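Local coordinates for HIGH affinity ribose transport protein RBSD (Bacillus subtilis, PDB 1OGD) that probably interconverts the beta-pyranose and beta-furanose forms of D-ribose, working as a decamer built from two pentamers, at residues F83-N86 with E92-Y95. Sequence-based numbering, arbitrary orientation.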
# COMPACT_ATOMS: atom_id res chain seq x y z
N PHE A 83 7.99 39.46 -17.16
CA PHE A 83 8.24 39.18 -15.75
C PHE A 83 9.36 38.14 -15.65
O PHE A 83 10.32 38.33 -14.91
CB PHE A 83 6.98 38.63 -15.10
CG PHE A 83 7.14 38.32 -13.64
CD1 PHE A 83 6.96 39.31 -12.69
CD2 PHE A 83 7.47 37.04 -13.23
CE1 PHE A 83 7.11 39.03 -11.34
CE2 PHE A 83 7.63 36.75 -11.88
CZ PHE A 83 7.45 37.75 -10.93
N LEU A 84 9.22 37.05 -16.40
CA LEU A 84 10.20 35.97 -16.41
C LEU A 84 11.59 36.44 -16.81
O LEU A 84 12.58 36.13 -16.13
CB LEU A 84 9.76 34.86 -17.36
CG LEU A 84 8.65 33.93 -16.89
CD1 LEU A 84 8.36 32.89 -17.98
CD2 LEU A 84 9.07 33.24 -15.60
N GLU A 85 11.67 37.17 -17.92
CA GLU A 85 12.94 37.69 -18.42
C GLU A 85 13.60 38.54 -17.34
O GLU A 85 14.80 38.43 -17.10
CB GLU A 85 12.71 38.54 -19.67
CG GLU A 85 12.20 37.77 -20.88
CD GLU A 85 13.28 36.96 -21.57
OE1 GLU A 85 14.29 37.56 -22.00
OE2 GLU A 85 13.13 35.73 -21.70
N ASN A 86 12.80 39.39 -16.70
CA ASN A 86 13.28 40.27 -15.64
C ASN A 86 13.67 39.53 -14.37
O ASN A 86 14.71 39.80 -13.78
CB ASN A 86 12.21 41.32 -15.32
CG ASN A 86 12.00 42.31 -16.45
OD1 ASN A 86 11.00 43.03 -16.48
ND2 ASN A 86 12.95 42.37 -17.38
N GLU A 92 19.58 31.13 -17.78
CA GLU A 92 19.38 30.89 -19.20
C GLU A 92 17.90 30.59 -19.44
O GLU A 92 17.34 29.67 -18.84
CB GLU A 92 20.22 29.70 -19.65
CG GLU A 92 19.92 29.22 -21.05
CD GLU A 92 20.61 27.92 -21.38
OE1 GLU A 92 20.43 27.41 -22.51
OE2 GLU A 92 21.34 27.40 -20.50
N ILE A 93 17.26 31.37 -20.30
CA ILE A 93 15.85 31.17 -20.60
C ILE A 93 15.68 30.56 -21.98
O ILE A 93 16.04 31.17 -22.99
CB ILE A 93 15.07 32.49 -20.53
CG1 ILE A 93 15.19 33.08 -19.12
CG2 ILE A 93 13.60 32.25 -20.87
CD1 ILE A 93 14.46 34.39 -18.94
N GLU A 94 15.13 29.35 -22.02
CA GLU A 94 14.91 28.64 -23.28
C GLU A 94 13.42 28.55 -23.60
O GLU A 94 12.60 28.28 -22.73
CB GLU A 94 15.53 27.25 -23.19
CG GLU A 94 15.27 26.37 -24.39
CD GLU A 94 15.94 25.01 -24.28
OE1 GLU A 94 15.80 24.37 -23.21
OE2 GLU A 94 16.59 24.57 -25.25
N TYR A 95 13.08 28.79 -24.87
CA TYR A 95 11.70 28.72 -25.32
C TYR A 95 11.48 27.56 -26.28
O TYR A 95 12.32 27.29 -27.14
CB TYR A 95 11.29 30.01 -26.03
CG TYR A 95 11.23 31.21 -25.12
CD1 TYR A 95 12.38 31.95 -24.83
CD2 TYR A 95 10.03 31.59 -24.52
CE1 TYR A 95 12.33 33.04 -23.97
CE2 TYR A 95 9.97 32.67 -23.66
CZ TYR A 95 11.12 33.40 -23.39
OH TYR A 95 11.06 34.47 -22.53
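Glu85 reaches from the helix to Tyr95 and Ile93 on the strand. CB leaves the helix without touching the strand. The chain then folds at chi2 (-76°) instead of running out straight, which turns the carboxylate toward the side chains of Ile93 and Tyr95: Glu85 CG comes within 3.9 Å of Tyr95 OH, and Glu85 CD packs against Ile93 CD1. OE2 does most of the touching. Glu85 OE2 accepts a short hydrogen bond of 2.6 Å from Tyr95 OH, at the edge of the phenol and in the ring plane; seen from the acid, the hydroxyl comes from 36° above the carboxylate plane. Glu85 OE2 also lies 3.3 Å from Ile93 CD1 and close to Ile93 CG2, so one flank of this polar atom rests on hydrocarbon. Ile93 CD1 lies against the backbone of the helix as well, 3.7 Å from Glu85 CA and 3.8 Å from Leu84 O. A phenylalanine in place of Tyr95 would probably leave OE2 without its phenolic donor and the bent acid freer to turn. Tyr95 also makes a cation-pi contact with Lys74. Strand 92-96, at one end of this chain's sheet, runs parallel to its neighbour, strand 64-70; the helices between them complete a beta-alpha-beta crossover, and this contact packs its helix 78-87 on its second strand, while Leu84 and Phe83 pack on helix 51-61.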